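Local coordinates for UPF0249 protein EF_3048 (PDB 2I5I) that probably removes acetyl groups from acetylated carbohydrates as a magnesium-dependent hydrolase of the YdjC family, a step in oligosaccharide breakdown, at residues A[73-78]-A[111-116]; A[125-130]-A[153-158]; A[199-204]-A[251-256]. All blocks are in the same frame, centred on the assembly; numbering follows the deposited sequence.

Contact 1: residues A[73-78]-A[111-116]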
ATOM      1  N   LYS A  73       6.743 -26.631  18.762  1.00 26.04           N
ATOM      2  CA  LYS A  73       5.705 -27.595  19.073  1.00 19.83           C
ATOM      3  C   LYS A  73       4.823 -27.789  17.841  1.00 23.09           C
ATOM      4  O   LYS A  73       4.717 -26.914  16.990  1.00 23.25           O
ATOM      5  CB  LYS A  73       4.842 -27.104  20.225  1.00 23.72           C
ATOM      6  CG  LYS A  73       5.594 -26.738  21.494  1.00 24.89           C
ATOM      7  CD  LYS A  73       4.641 -26.400  22.628  1.00 27.88           C
ATOM      8  CE  LYS A  73       5.293 -26.656  23.970  1.00 28.14           C
ATOM      9  NZ  LYS A  73       4.379 -26.430  25.108  1.00 35.15           N
ATOM     10  N   PRO A  74       4.146 -28.923  17.738  1.00 25.85           N
ATOM     11  CA  PRO A  74       3.147 -29.062  16.675  1.00 21.46           C
ATOM     12  C   PRO A  74       1.997 -28.087  16.848  1.00 18.52           C
ATOM     13  O   PRO A  74       1.748 -27.535  17.918  1.00 23.24           O
ATOM     14  CB  PRO A  74       2.634 -30.491  16.832  1.00 21.97           C
ATOM     15  CG  PRO A  74       3.317 -31.085  18.005  1.00 27.18           C
ATOM     16  CD  PRO A  74       4.279 -30.103  18.585  1.00 23.25           C
ATOM     17  N   ILE A  75       1.253 -27.912  15.760  1.00 21.15           N
ATOM     18  CA  ILE A  75       0.008 -27.157  15.748  1.00 22.05           C
ATOM     19  C   ILE A  75      -1.045 -27.760  16.663  1.00 24.91           C
ATOM     20  O   ILE A  75      -1.740 -27.107  17.451  1.00 20.76           O
ATOM     21  CB  ILE A  75      -0.532 -27.086  14.308  1.00 17.43           C
ATOM     22  CG1 ILE A  75       0.420 -26.413  13.293  1.00 21.58           C
ATOM     23  CG2 ILE A  75      -1.876 -26.405  14.265  1.00 21.19           C
ATOM     24  CD1 ILE A  75       0.697 -24.983  13.740  1.00 22.33           C
ATOM     25  N   LEU A  76      -1.222 -29.091  16.584  1.00 20.98           N
ATOM     26  CA  LEU A  76      -2.229 -29.774  17.376  1.00 16.94           C
ATOM     27  C   LEU A  76      -1.750 -30.006  18.807  1.00 18.09           C
ATOM     28  O   LEU A  76      -0.556 -30.190  19.037  1.00 21.06           O
ATOM     29  CB  LEU A  76      -2.595 -31.113  16.720  1.00 21.20           C
ATOM     30  CG  LEU A  76      -3.239 -31.013  15.332  1.00 23.33           C
ATOM     31  CD1 LEU A  76      -3.418 -32.391  14.709  1.00 24.73           C
ATOM     32  CD2 LEU A  76      -4.570 -30.279  15.421  1.00 23.40           C
ATOM     33  N   PRO A  77      -2.673 -29.973  19.753  1.00 22.08           N
ATOM     34  CA  PRO A  77      -2.264 -30.176  21.164  1.00 26.48           C
ATOM     35  C   PRO A  77      -1.627 -31.558  21.298  1.00 30.41           C
ATOM     36  O   PRO A  77      -1.925 -32.498  20.561  1.00 23.73           O
ATOM     37  CB  PRO A  77      -3.553 -30.058  21.951  1.00 24.15           C
ATOM     38  CG  PRO A  77      -4.584 -29.508  21.032  1.00 32.85           C
ATOM     39  CD  PRO A  77      -4.119 -29.743  19.631  1.00 26.07           C
ATOM     40  N   ARG A  78      -0.706 -31.633  22.234  1.00 24.06           N
ATOM     41  CA  ARG A  78       0.106 -32.815  22.453  1.00 27.81           C
ATOM     42  C   ARG A  78      -0.755 -34.058  22.652  1.00 28.00           C
ATOM     43  O   ARG A  78      -0.418 -35.153  22.216  1.00 28.16           O
ATOM     44  CB  ARG A  78       1.027 -32.645  23.665  1.00 32.08           C
ATOM     45  CG  ARG A  78       0.407 -32.134  24.945  1.00 35.53           C
ATOM     46  CD  ARG A  78       1.444 -31.870  26.030  1.00 43.24           C
ATOM     47  NE  ARG A  78       2.351 -32.992  26.249  1.00 46.86           N
ATOM     48  CZ  ARG A  78       3.507 -32.912  26.899  1.00 50.98           C
ATOM     49  NH1 ARG A  78       3.913 -31.755  27.408  1.00 52.83           N
ATOM     50  NH2 ARG A  78       4.272 -33.986  27.047  1.00 40.77           N
ATOM     51  N   ASP A 111      -1.836 -32.007   8.130  1.00 21.03           N
ATOM     52  CA  ASP A 111      -3.078 -31.405   7.656  1.00 19.94           C
ATOM     53  C   ASP A 111      -3.310 -30.100   8.414  1.00 21.76           C
ATOM     54  O   ASP A 111      -3.653 -29.058   7.854  1.00 25.17           O
ATOM     55  CB  ASP A 111      -4.217 -32.391   7.861  1.00 22.41           C
ATOM     56  CG  ASP A 111      -5.604 -31.879   7.535  1.00 27.57           C
ATOM     57  OD1 ASP A 111      -5.927 -31.696   6.334  1.00 25.99           O
ATOM     58  OD2 ASP A 111      -6.390 -31.664   8.475  1.00 31.07           O
ATOM     59  N   ALA A 112      -3.124 -30.140   9.719  1.00 20.30           N
ATOM     60  CA  ALA A 112      -3.226 -28.955  10.566  1.00 24.25           C
ATOM     61  C   ALA A 112      -2.242 -27.870  10.128  1.00 24.96           C
ATOM     62  O   ALA A 112      -2.567 -26.682  10.165  1.00 22.03           O
ATOM     63  CB  ALA A 112      -2.965 -29.365  12.005  1.00 21.56           C
ATOM     64  N   GLN A 113      -1.042 -28.266   9.706  1.00 23.15           N
ATOM     65  CA  GLN A 113      -0.045 -27.279   9.295  1.00 18.18           C
ATOM     66  C   GLN A 113      -0.466 -26.588   8.017  1.00 21.95           C
ATOM     67  O   GLN A 113      -0.184 -25.425   7.741  1.00 22.04           O
ATOM     68  CB  GLN A 113       1.332 -27.936   9.122  1.00 20.13           C
ATOM     69  CG  GLN A 113       2.002 -28.142  10.486  1.00 19.28           C
ATOM     70  CD  GLN A 113       3.299 -28.922  10.405  1.00 18.52           C
ATOM     71  OE1 GLN A 113       4.088 -28.852   9.455  1.00 21.16           O
ATOM     72  NE2 GLN A 113       3.576 -29.707  11.445  1.00 18.69           N
ATOM     73  N   ILE A 114      -1.188 -27.333   7.184  1.00 22.30           N
ATOM     74  CA  ILE A 114      -1.618 -26.753   5.910  1.00 22.41           C
ATOM     75  C   ILE A 114      -2.741 -25.777   6.170  1.00 19.15           C
ATOM     76  O   ILE A 114      -2.749 -24.676   5.625  1.00 21.27           O
ATOM     77  CB  ILE A 114      -2.042 -27.842   4.907  1.00 18.22           C
ATOM     78  CG1 ILE A 114      -0.847 -28.645   4.407  1.00 21.02           C
ATOM     79  CG2 ILE A 114      -2.854 -27.238   3.778  1.00 25.30           C
ATOM     80  CD1 ILE A 114      -1.215 -29.922   3.672  1.00 26.43           C
ATOM     81  N   ILE A 115      -3.684 -26.178   7.025  1.00 19.06           N
ATOM     82  CA  ILE A 115      -4.778 -25.269   7.382  1.00 24.66           C
ATOM     83  C   ILE A 115      -4.247 -24.000   8.047  1.00 20.42           C
ATOM     84  O   ILE A 115      -4.752 -22.907   7.807  1.00 27.61           O
ATOM     85  CB  ILE A 115      -5.777 -25.972   8.298  1.00 24.22           C
ATOM     86  CG1 ILE A 115      -6.611 -26.987   7.474  1.00 23.85           C
ATOM     87  CG2 ILE A 115      -6.668 -25.040   9.061  1.00 22.69           C
ATOM     88  CD1 ILE A 115      -6.355 -28.363   8.022  1.00 36.02           C
ATOM     89  N   SER A 116      -3.211 -24.165   8.854  1.00 20.45           N
ATOM     90  CA  SER A 116      -2.573 -23.061   9.547  1.00 19.66           C
ATOM     91  C   SER A 116      -1.936 -22.102   8.532  1.00 24.60           C
ATOM     92  O   SER A 116      -2.103 -20.903   8.709  1.00 20.10           O
ATOM     93  CB  SER A 116      -1.542 -23.539  10.552  1.00 20.06           C
ATOM     94  OG  SER A 116      -2.170 -24.299  11.568  1.00 23.68           O
TER

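Contact 2: residues A[125-130]-A[153-158]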
ATOM      1  N   ASP A 125       1.384 -22.754  -2.806  1.00 20.06           N
ATOM      2  CA  ASP A 125       1.371 -23.234  -4.193  1.00 20.51           C
ATOM      3  C   ASP A 125       1.987 -24.628  -4.286  1.00 21.35           C
ATOM      4  O   ASP A 125       1.986 -25.273  -5.353  1.00 23.29           O
ATOM      5  CB  ASP A 125       2.068 -22.203  -5.079  1.00 21.14           C
ATOM      6  CG  ASP A 125       3.571 -22.137  -4.972  1.00 18.71           C
ATOM      7  OD1 ASP A 125       4.095 -22.713  -4.000  1.00 21.92           O
ATOM      8  OD2 ASP A 125       4.215 -21.516  -5.857  1.00 22.26           O
ATOM      9  N   HIS A 126       2.554 -25.121  -3.185  1.00 19.53           N
ATOM     10  CA  HIS A 126       3.168 -26.443  -3.148  1.00 19.65           C
ATOM     11  C   HIS A 126       3.555 -26.822  -1.725  1.00 23.96           C
ATOM     12  O   HIS A 126       3.403 -26.046  -0.780  1.00 20.31           O
ATOM     13  CB  HIS A 126       4.370 -26.513  -4.077  1.00 18.39           C
ATOM     14  CG  HIS A 126       5.681 -25.996  -3.610  1.00 23.10           C
ATOM     15  ND1 HIS A 126       5.977 -24.651  -3.597  1.00 20.72           N
ATOM     16  CD2 HIS A 126       6.796 -26.620  -3.157  1.00 27.44           C
ATOM     17  CE1 HIS A 126       7.219 -24.491  -3.159  1.00 25.37           C
ATOM     18  NE2 HIS A 126       7.754 -25.666  -2.868  1.00 20.76           N
ATOM     19  N   ILE A 127       4.040 -28.048  -1.600  1.00 19.60           N
ATOM     20  CA  ILE A 127       4.406 -28.657  -0.340  1.00 19.74           C
ATOM     21  C   ILE A 127       5.820 -29.205  -0.394  1.00 19.31           C
ATOM     22  O   ILE A 127       6.261 -29.804  -1.374  1.00 21.54           O
ATOM     23  CB  ILE A 127       3.457 -29.835   0.032  1.00 19.53           C
ATOM     24  CG1 ILE A 127       2.005 -29.424   0.211  1.00 21.59           C
ATOM     25  CG2 ILE A 127       3.963 -30.570   1.259  1.00 18.13           C
ATOM     26  CD1 ILE A 127       1.042 -30.585   0.316  1.00 26.94           C
ATOM     27  N   ASP A 128       6.558 -29.025   0.689  1.00 22.65           N
ATOM     28  CA  ASP A 128       7.863 -29.641   0.875  1.00 21.38           C
ATOM     29  C   ASP A 128       8.026 -29.858   2.373  1.00 18.08           C
ATOM     30  O   ASP A 128       7.042 -29.635   3.089  1.00 19.95           O
ATOM     31  CB  ASP A 128       8.965 -28.822   0.247  1.00 23.89           C
ATOM     32  CG  ASP A 128       9.332 -27.545   0.990  1.00 24.10           C
ATOM     33  OD1 ASP A 128       8.661 -27.185   1.970  1.00 21.87           O
ATOM     34  OD2 ASP A 128      10.314 -26.905   0.550  1.00 23.85           O
ATOM     35  N   SER A 129       9.210 -30.230   2.860  1.00 20.27           N
ATOM     36  CA  SER A 129       9.331 -30.437   4.291  1.00 21.01           C
ATOM     37  C   SER A 129      10.726 -30.104   4.816  1.00 16.50           C
ATOM     38  O   SER A 129      11.747 -30.334   4.141  1.00 21.03           O
ATOM     39  CB  SER A 129       9.077 -31.927   4.652  1.00 21.58           C
ATOM     40  OG  SER A 129      10.294 -32.490   4.159  1.00 25.36           O
ATOM     41  N   HIS A 130      10.693 -29.594   6.038  1.00 19.41           N
ATOM     42  CA  HIS A 130      11.865 -29.310   6.847  1.00 23.10           C
ATOM     43  C   HIS A 130      12.643 -30.595   7.076  1.00 21.53           C
ATOM     44  O   HIS A 130      12.010 -31.607   7.407  1.00 23.80           O
ATOM     45  CB  HIS A 130      11.429 -28.725   8.181  1.00 23.11           C
ATOM     46  CG  HIS A 130      12.532 -28.263   9.074  1.00 29.79           C
ATOM     47  ND1 HIS A 130      13.387 -27.239   8.734  1.00 34.61           N
ATOM     48  CD2 HIS A 130      12.910 -28.679  10.304  1.00 31.99           C
ATOM     49  CE1 HIS A 130      14.257 -27.045   9.717  1.00 35.31           C
ATOM     50  NE2 HIS A 130      13.990 -27.908  10.683  1.00 30.87           N
ATOM     51  N   LEU A 153      -2.128 -30.083  -4.513  1.00 22.13           N
ATOM     52  CA  LEU A 153      -0.882 -29.342  -4.574  1.00 24.89           C
ATOM     53  C   LEU A 153       0.263 -30.230  -5.032  1.00 24.32           C
ATOM     54  O   LEU A 153       0.290 -31.392  -4.611  1.00 23.65           O
ATOM     55  CB  LEU A 153      -0.508 -28.818  -3.180  1.00 20.31           C
ATOM     56  CG  LEU A 153      -1.538 -27.850  -2.596  1.00 26.23           C
ATOM     57  CD1 LEU A 153      -1.277 -27.664  -1.111  1.00 28.37           C
ATOM     58  CD2 LEU A 153      -1.514 -26.536  -3.362  1.00 29.06           C
ATOM     59  N   PRO A 154       1.145 -29.688  -5.859  1.00 23.64           N
ATOM     60  CA  PRO A 154       2.351 -30.420  -6.245  1.00 20.53           C
ATOM     61  C   PRO A 154       3.264 -30.510  -5.017  1.00 22.69           C
ATOM     62  O   PRO A 154       3.147 -29.696  -4.090  1.00 23.42           O
ATOM     63  CB  PRO A 154       2.980 -29.575  -7.337  1.00 21.82           C
ATOM     64  CG  PRO A 154       2.435 -28.205  -7.091  1.00 22.29           C
ATOM     65  CD  PRO A 154       1.068 -28.370  -6.506  1.00 21.95           C
ATOM     66  N   LEU A 155       4.145 -31.490  -5.047  1.00 22.60           N
ATOM     67  CA  LEU A 155       4.983 -31.848  -3.923  1.00 22.93           C
ATOM     68  C   LEU A 155       6.436 -31.955  -4.330  1.00 22.90           C
ATOM     69  O   LEU A 155       6.738 -32.525  -5.388  1.00 22.57           O
ATOM     70  CB  LEU A 155       4.506 -33.212  -3.382  1.00 23.81           C
ATOM     71  CG  LEU A 155       5.361 -33.855  -2.312  1.00 18.62           C
ATOM     72  CD1 LEU A 155       5.312 -33.014  -1.028  1.00 21.87           C
ATOM     73  CD2 LEU A 155       4.914 -35.272  -1.988  1.00 23.71           C
ATOM     74  N   ARG A 156       7.338 -31.442  -3.504  1.00 20.61           N
ATOM     75  CA  ARG A 156       8.755 -31.498  -3.780  1.00 17.95           C
ATOM     76  C   ARG A 156       9.199 -32.951  -4.041  1.00 19.32           C
ATOM     77  O   ARG A 156       8.767 -33.834  -3.295  1.00 24.21           O
ATOM     78  CB  ARG A 156       9.565 -30.947  -2.595  1.00 21.30           C
ATOM     79  CG  ARG A 156      11.055 -31.187  -2.745  1.00 24.93           C
ATOM     80  CD  ARG A 156      11.804 -30.599  -1.556  1.00 25.76           C
ATOM     81  NE  ARG A 156      12.114 -29.189  -1.820  1.00 27.78           N
ATOM     82  CZ  ARG A 156      12.746 -28.415  -0.932  1.00 28.96           C
ATOM     83  NH1 ARG A 156      13.107 -28.899   0.238  1.00 21.13           N
ATOM     84  NH2 ARG A 156      13.022 -27.137  -1.200  1.00 26.60           N
ATOM     85  N   ASN A 157      10.045 -33.132  -5.036  1.00 25.46           N
ATOM     86  CA  ASN A 157      10.631 -34.455  -5.304  1.00 21.50           C
ATOM     87  C   ASN A 157      11.444 -34.876  -4.090  1.00 23.70           C
ATOM     88  O   ASN A 157      12.434 -34.242  -3.716  1.00 22.94           O
ATOM     89  CB  ASN A 157      11.442 -34.376  -6.576  1.00 19.91           C
ATOM     90  CG  ASN A 157      12.250 -35.593  -6.948  1.00 21.95           C
ATOM     91  OD1 ASN A 157      12.681 -36.370  -6.097  1.00 28.92           O
ATOM     92  ND2 ASN A 157      12.441 -35.714  -8.259  1.00 27.37           N
ATOM     93  N   ALA A 158      11.043 -35.981  -3.476  1.00 22.50           N
ATOM     94  CA  ALA A 158      11.691 -36.460  -2.271  1.00 22.87           C
ATOM     95  C   ALA A 158      12.983 -37.230  -2.438  1.00 24.00           C
ATOM     96  O   ALA A 158      13.627 -37.548  -1.414  1.00 27.97           O
ATOM     97  CB  ALA A 158      10.670 -37.355  -1.545  1.00 30.04           C
TER
HETATM   98  O   HOH W   1      11.913 -31.413   1.655  1.00 26.37           O

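Contact 3: residues A[199-204]-A[251-256]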
ATOM      1  N   ASP A 199      24.789 -26.738 -15.176  1.00 33.00           N
ATOM      2  CA  ASP A 199      25.170 -27.597 -16.294  1.00 38.58           C
ATOM      3  C   ASP A 199      24.414 -28.920 -16.220  1.00 33.52           C
ATOM      4  O   ASP A 199      23.985 -29.469 -17.236  1.00 41.90           O
ATOM      5  CB  ASP A 199      26.677 -27.833 -16.268  1.00 39.26           C
ATOM      6  CG  ASP A 199      27.486 -26.588 -16.564  1.00 37.15           C
ATOM      7  OD1 ASP A 199      26.984 -25.736 -17.323  1.00 36.09           O
ATOM      8  OD2 ASP A 199      28.611 -26.500 -16.030  1.00 45.52           O
HETATM    9  N   MSE A 200      24.255 -29.423 -14.999  1.00 38.11           N
HETATM   10  CA  MSE A 200      23.490 -30.657 -14.792  1.00 33.86           C
HETATM   11  C   MSE A 200      22.106 -30.439 -15.399  1.00 38.61           C
HETATM   12  O   MSE A 200      21.596 -31.280 -16.138  1.00 37.65           O
HETATM   13  CB  MSE A 200      23.402 -31.078 -13.335  1.00 33.75           C
HETATM   14  CG  MSE A 200      24.627 -31.779 -12.756  1.00 33.62           C
HETATM   15 SE   MSE A 200      24.452 -32.107 -10.981  0.75 49.99          SE
HETATM   16  CE  MSE A 200      25.705 -33.368 -10.748  1.00 64.20           C
ATOM     17  N   VAL A 201      21.495 -29.286 -15.121  1.00 35.18           N
ATOM     18  CA  VAL A 201      20.146 -29.106 -15.674  1.00 37.33           C
ATOM     19  C   VAL A 201      20.175 -29.111 -17.191  1.00 28.64           C
ATOM     20  O   VAL A 201      19.318 -29.651 -17.881  1.00 34.13           O
ATOM     21  CB  VAL A 201      19.489 -27.805 -15.183  1.00 36.71           C
ATOM     22  CG1 VAL A 201      18.221 -27.513 -15.972  1.00 33.73           C
ATOM     23  CG2 VAL A 201      19.191 -27.924 -13.694  1.00 33.21           C
ATOM     24  N   VAL A 202      21.195 -28.474 -17.742  1.00 30.09           N
ATOM     25  CA  VAL A 202      21.231 -28.331 -19.191  1.00 31.73           C
ATOM     26  C   VAL A 202      21.471 -29.682 -19.853  1.00 36.58           C
ATOM     27  O   VAL A 202      21.075 -29.927 -20.989  1.00 41.58           O
ATOM     28  CB  VAL A 202      22.321 -27.342 -19.616  1.00 30.22           C
ATOM     29  CG1 VAL A 202      22.713 -27.564 -21.066  1.00 41.50           C
ATOM     30  CG2 VAL A 202      21.852 -25.910 -19.411  1.00 39.66           C
ATOM     31  N   CYS A 203      22.130 -30.556 -19.116  1.00 34.28           N
ATOM     32  CA  CYS A 203      22.506 -31.865 -19.629  1.00 41.49           C
ATOM     33  C   CYS A 203      21.431 -32.922 -19.477  1.00 50.15           C
ATOM     34  O   CYS A 203      21.539 -33.992 -20.090  1.00 59.10           O
ATOM     35  CB  CYS A 203      23.778 -32.342 -18.902  1.00 38.49           C
ATOM     36  SG  CYS A 203      25.268 -31.436 -19.382  1.00 61.54           S
ATOM     37  N   SER A 204      20.391 -32.692 -18.672  1.00 47.19           N
ATOM     38  CA  SER A 204      19.506 -33.836 -18.430  1.00 45.29           C
ATOM     39  C   SER A 204      18.225 -33.740 -19.241  1.00 44.34           C
ATOM     40  O   SER A 204      17.986 -32.743 -19.918  1.00 50.61           O
ATOM     41  CB  SER A 204      19.194 -33.966 -16.938  1.00 51.23           C
ATOM     42  OG  SER A 204      18.104 -33.121 -16.624  1.00 52.29           O
ATOM     43  N   ARG A 251      22.710 -20.216 -20.343  1.00 34.77           N
ATOM     44  CA  ARG A 251      22.302 -21.601 -20.574  1.00 36.00           C
ATOM     45  C   ARG A 251      20.853 -21.674 -21.030  1.00 32.12           C
ATOM     46  O   ARG A 251      20.339 -22.780 -21.171  1.00 34.26           O
ATOM     47  CB  ARG A 251      22.487 -22.441 -19.316  1.00 35.78           C
ATOM     48  CG  ARG A 251      23.933 -22.830 -19.054  1.00 32.78           C
ATOM     49  CD  ARG A 251      24.104 -23.375 -17.661  1.00 33.14           C
ATOM     50  NE  ARG A 251      25.463 -23.684 -17.269  1.00 36.63           N
ATOM     51  CZ  ARG A 251      26.452 -22.821 -17.082  1.00 35.30           C
ATOM     52  NH1 ARG A 251      26.269 -21.523 -17.254  1.00 35.64           N
ATOM     53  NH2 ARG A 251      27.649 -23.258 -16.718  1.00 33.31           N
ATOM     54  N   GLY A 252      20.223 -20.525 -21.250  1.00 25.63           N
ATOM     55  CA  GLY A 252      18.851 -20.474 -21.709  1.00 29.53           C
ATOM     56  C   GLY A 252      17.855 -20.966 -20.680  1.00 38.32           C
ATOM     57  O   GLY A 252      16.689 -21.211 -21.028  1.00 39.82           O
ATOM     58  N   ILE A 253      18.250 -21.112 -19.418  1.00 31.37           N
ATOM     59  CA  ILE A 253      17.336 -21.685 -18.428  1.00 33.54           C
ATOM     60  C   ILE A 253      16.269 -20.681 -17.999  1.00 34.05           C
ATOM     61  O   ILE A 253      16.569 -19.509 -17.780  1.00 28.74           O
ATOM     62  CB  ILE A 253      18.118 -22.214 -17.206  1.00 26.52           C
ATOM     63  CG1 ILE A 253      19.089 -23.318 -17.623  1.00 28.97           C
ATOM     64  CG2 ILE A 253      17.204 -22.656 -16.079  1.00 25.14           C
ATOM     65  CD1 ILE A 253      20.134 -23.735 -16.639  1.00 23.58           C
ATOM     66  N   LEU A 254      15.043 -21.180 -17.901  1.00 26.25           N
ATOM     67  CA  LEU A 254      13.867 -20.422 -17.504  1.00 27.27           C
ATOM     68  C   LEU A 254      13.691 -20.474 -15.994  1.00 28.47           C
ATOM     69  O   LEU A 254      13.575 -21.574 -15.443  1.00 27.82           O
ATOM     70  CB  LEU A 254      12.565 -20.935 -18.122  1.00 27.38           C
ATOM     71  CG  LEU A 254      12.365 -20.786 -19.628  1.00 31.32           C
ATOM     72  CD1 LEU A 254      11.029 -21.372 -20.057  1.00 32.74           C
ATOM     73  CD2 LEU A 254      12.515 -19.324 -20.023  1.00 37.46           C
ATOM     74  N   LEU A 255      13.670 -19.316 -15.322  1.00 25.33           N
ATOM     75  CA  LEU A 255      13.462 -19.398 -13.869  1.00 18.57           C
ATOM     76  C   LEU A 255      11.983 -19.434 -13.536  1.00 23.22           C
ATOM     77  O   LEU A 255      11.243 -18.496 -13.804  1.00 26.71           O
ATOM     78  CB  LEU A 255      14.136 -18.224 -13.147  1.00 24.18           C
ATOM     79  CG  LEU A 255      15.650 -18.330 -12.968  1.00 26.91           C
ATOM     80  CD1 LEU A 255      16.223 -17.025 -12.405  1.00 30.65           C
ATOM     81  CD2 LEU A 255      16.022 -19.498 -12.056  1.00 30.88           C
ATOM     82  N   ALA A 256      11.562 -20.531 -12.908  1.00 20.09           N
ATOM     83  CA  ALA A 256      10.161 -20.789 -12.658  1.00 21.78           C
ATOM     84  C   ALA A 256       9.820 -21.028 -11.203  1.00 17.54           C
ATOM     85  O   ALA A 256      10.659 -21.029 -10.306  1.00 22.33           O
ATOM     86  CB  ALA A 256       9.782 -22.027 -13.485  1.00 27.36           C
TER

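Contact 1: residues A[73-78]-A[111-116]
Ile75 and Leu76, in the long loop that follows strand 60-65, pack against one flank of helix 103-117 in the YdjC deacetylase fold. Both side chains meet the methyl of Ala112. Ile75 brings CG2, which lies 3.9 Å from Ala112 CB. Leu76 brings its branch point, with CG 3.7 Å from the same Ala112 CB. The small methyl is consistent with a close approach of the backbones, the CA atoms of Ile75 and Ala112 being 6.4 Å apart. The two branches of Ile75 divide the helix surface between them. With chi1 at -60°, CG1 sits beside the backbone N and CG2 anti to it, which turns CG2 to Ala112 and Ser116. Ile75 CG2 comes within 3.4 Å of Ser116 OG. Ile75 CG1 crosses the chain of Gln113 at a slant, 3.7 Å from Gln113 CG. Ser116 OG bonds back within the helix, to Ala112 O at 2.8 Å, and Ser116 N reaches that oxygen from the opposite face of the carbonyl. Across the two segments the touching is mainly carbon on carbon, with Ser116 OG against the Ile75 methyl. The polar link from loop to helix is made one turn earlier, where the carboxylate of Glu109 takes the backbone N-H groups of Ile75 and Leu76. Glu109 also accepts from Gln113 NE2, while Gln113 OE1 takes the N-H of Thr66, just beyond strand 60-65. Leu254 of the second subunit packs on Ile75 and Ala112. The far flank of helix 103-117 rests on helix 138-151, through Ile114 and Ile115.

Contact 2: residues A[125-130]-A[153-158]
The Arg156 guanidinium carries Asp128 OD2 on one face, 3.1 Å above the plane and over its centre. The two charged planes are 64° apart. This salt bridge rests on charge alone, for no N-H points at the oxygen. The chain of Arg156 bends at chi3 (-87°) to bring the group over Asp128. NH2 finds further acids in Asp12 and Glu210, and NH1 gives a bond to a water that in turn donates to Ser129 O. Asp128 also accepts from His64 and Thr37, so both acid and base are tied into a buried polar network. The His126 ring has the Asp125 carboxylate at its edge, with ND1 2.7 Å from Asp125 OD1. Beneath these groups the backbones form a single parallel beta bridge, Ile127 with Leu155. Ile127 N reaches Pro154 O at 3.1 Å, and Arg156 N reaches Ile127 O at 2.9 Å. Leu155 CD1 lies 3.6 Å from Ile127 CG2. Segment 125-130 runs on to His130, a predicted magnesium ligand. The chain returns through helix 138-151, a beta-alpha unit, and strand 127-129 lies between its parallel partner, strand 60-65, and segment 153-158, whose Leu155 packs on that helix.

Contact 3: residues A[199-204]-A[251-256]
Asp199 and Arg251 join helix 191-203 to the turn between helix 242-250 and strand 254-256, beside the parallel sheet. The turn is a Schellman motif: Gly252 takes a positive phi, ends the helix and sends the chain into the strand. The buried end of the contact is apolar and belongs to Val201 and Ile253. Val201 CG1 lies 4.3 Å from Ile253 CD1. Ile253 also packs on Leu198 of the same helix and on Leu7 of strand 6-11, while Val201 goes on to Phe209 of strand 208-213. Val202, which is exposed, sits at the margin. Its CG2 is 3.9 Å from Ile253 CD1, and Val202 CG2 also comes within 3.5 Å of Arg251 CB, where the arginine chain crosses the valine at about a right angle. The other end is ionic, with Asp199 and Arg251 partly open to solvent. Arg251 is extended from CG to NE, which carries its guanidinium past Val202 to the carboxylate. Its remaining nitrogen, NH1, bonds to Ala247 O in helix 242-250, and this helps to fix the turn of the group. The carboxylate and guanidinium planes are 25° apart. Two nitrogens grip one oxygen side-on: NE and NH2 of Arg251 each lie 2.6 Å from Asp199 OD1, both on the same face of the carboxylate. Both bonds are bent, N-H...O 139° from NE and 132° from NH2, as expected when two N-H groups share one oxygen.

In the fold
From the N terminus the three contacts follow in series, none nested in or crossing another. Contact 1 closes the loop after strand 60-65 onto helix 103-117. The chain then enters strand 127-129, and contact 2 returns it to that strand after helix 138-151. Contacts 1 and 2 touch: Ile114 CD1 lies 4.1 Å from Ile127 CD1. Contact 3 closes the last long loop, from the end of helix 191-203 to the entry of strand 254-256. Contacts 2 and 3 both reach the central parallel sheet, with nearest atoms about 8 Å apart. Contacts 1 and 3 lie on opposite sides of the chain's centre, their own centres about 37 Å apart.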